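Local structure of acyl-CoA thioesterase II (Mycobacterium avium subsp. paratuberculosis, 4R9Z) at residues B[196-199]-B[200-204]. The protein probably hydrolyses fatty acyl-CoA thioesters to free fatty acid and coenzyme A, as expected of a double hot-dog thioesterase. Residues are numbered along the deposited sequence; the frame is centred on the assembly and turned at random.
Sequences AYMS and AVTLT
Thr202 and Met198 meet where helix 188-201 of the double hot-dog fold runs out, and the evidence for its last turn is first of all in the hydrogen bonds. Ala200 N donates to Ala196 O at 3.2 Å with an N-H...O angle of 137°, the i to i+4 spacing of an alpha-helix. The bonds from Val201 N to Tyr197 O and from Thr202 N to Met198 O keep that spacing but are weak. Two hydroxyls bond to carbonyls of the same turn. Ser199 OG reaches back to Ala196 O at 2.7 Å, arriving on the same face of the carbonyl plane as Ala200 N, so two donors grip one oxygen; Ser199 OG also bonds His222 NE2. Thr202 OG1 lies between its backbone N and carbonyl carbon (chi1 58°), which turns it back to Met198 O at 3.0 Å, tilted 26° from the carbonyl plane. Carbonyls of the last turn are met by side chains from neighbouring strands: Gln219 and Gln269 bond Ala200 O, and Tyr238 OH bonds Ser199 O.

Two side-chain contacts, each four residues apart, accompany these bonds. Val201 CG1 sits at the edge of the Tyr197 ring, near its plane, 4.2 Å from Tyr197 CE1, while Tyr197 OH is hydrogen-bonded to His41 ND1. The Met198 chain is bent at chi2 and chi3, and its methyl CE lies 3.5 Å from Thr202 CG2.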
loop_
_atom_site.group_PDB
_atom_site.type_symbol
_atom_site.label_atom_id
_atom_site.label_comp_id
_atom_site.label_asym_id
_atom_site.label_seq_id
_atom_site.Cartn_x
_atom_site.Cartn_y
_atom_site.Cartn_z
ATOM N N ALA B 196 -1.591 4.594 13.051
ATOM C CA ALA B 196 -0.644 3.845 12.235
ATOM C C ALA B 196 0.270 2.979 13.097
ATOM O O ALA B 196 0.514 1.818 12.774
ATOM C CB ALA B 196 0.178 4.790 11.374
ATOM N N TYR B 197 0.769 3.558 14.187
ATOM C CA TYR B 197 1.625 2.858 15.150
ATOM C C TYR B 197 0.995 1.537 15.597
ATOM O O TYR B 197 1.611 0.478 15.499
ATOM C CB TYR B 197 1.886 3.762 16.362
ATOM C CG TYR B 197 3.070 3.398 17.239
ATOM C CD1 TYR B 197 3.389 2.074 17.520
ATOM C CD2 TYR B 197 3.864 4.393 17.802
ATOM C CE1 TYR B 197 4.464 1.751 18.325
ATOM C CE2 TYR B 197 4.943 4.080 18.611
ATOM C CZ TYR B 197 5.237 2.757 18.871
ATOM O OH TYR B 197 6.311 2.441 19.672
ATOM N N MET B 198 -0.230 1.618 16.105
ATOM C CA MET B 198 -0.924 0.457 16.645
ATOM C C MET B 198 -1.400 -0.487 15.535
ATOM O O MET B 198 -1.380 -1.707 15.703
ATOM C CB MET B 198 -2.096 0.913 17.526
ATOM C CG MET B 198 -3.484 0.568 17.015
ATOM S SD MET B 198 -3.996 -1.098 17.466
ATOM C CE MET B 198 -3.248 -1.225 19.084
ATOM N N SER B 199 -1.806 0.077 14.400
ATOM C CA SER B 199 -2.277 -0.711 13.262
ATOM C C SER B 199 -1.216 -1.685 12.766
ATOM O O SER B 199 -1.534 -2.734 12.211
ATOM C CB SER B 199 -2.703 0.204 12.115
ATOM O OG SER B 199 -1.570 0.788 11.494
ATOM N N ALA B 200 0.044 -1.316 12.942
ATOM C CA ALA B 200 1.150 -2.143 12.494
ATOM C C ALA B 200 1.528 -3.240 13.489
ATOM O O ALA B 200 1.690 -4.398 13.102
ATOM C CB ALA B 200 2.362 -1.268 12.190
ATOM N N VAL B 201 1.682 -2.875 14.759
ATOM C CA VAL B 201 2.214 -3.802 15.761
ATOM C C VAL B 201 1.262 -4.932 16.159
ATOM O O VAL B 201 1.703 -5.957 16.674
ATOM C CB VAL B 201 2.628 -3.059 17.054
ATOM C CG1 VAL B 201 3.706 -2.034 16.757
ATOM C CG2 VAL B 201 1.421 -2.397 17.702
ATOM N N THR B 202 -0.033 -4.760 15.913
ATOM C CA THR B 202 -1.015 -5.773 16.298
ATOM C C THR B 202 -1.350 -6.725 15.161
ATOM O O THR B 202 -2.154 -7.640 15.320
ATOM C CB THR B 202 -2.317 -5.140 16.791
ATOM O OG1 THR B 202 -2.863 -4.294 15.771
ATOM C CG2 THR B 202 -2.060 -4.341 18.046
ATOM N N LEU B 203 -0.764 -6.495 14.012
ATOM C CA LEU B 203 -1.171 -7.169 12.812
ATOM C C LEU B 203 -0.405 -8.420 12.472
ATOM O O LEU B 203 -0.685 -9.050 11.508
ATOM C CB LEU B 203 -1.163 -6.209 11.654
ATOM C CG LEU B 203 -2.308 -6.392 10.712
ATOM C CD1 LEU B 203 -3.581 -6.411 11.482
ATOM C CD2 LEU B 203 -2.346 -5.302 9.682
ATOM N N THR B 204 0.584 -8.737 13.252
ATOM C CA THR B 204 1.213 -10.007 13.149
ATOM C C THR B 204 0.365 -11.196 13.497
ATOM O O THR B 204 0.499 -12.216 12.886
ATOM C CB THR B 204 2.405 -10.067 14.053
ATOM O OG1 THR B 204 2.092 -9.386 15.270
ATOM C CG2 THR B 204 3.521 -9.406 13.384
#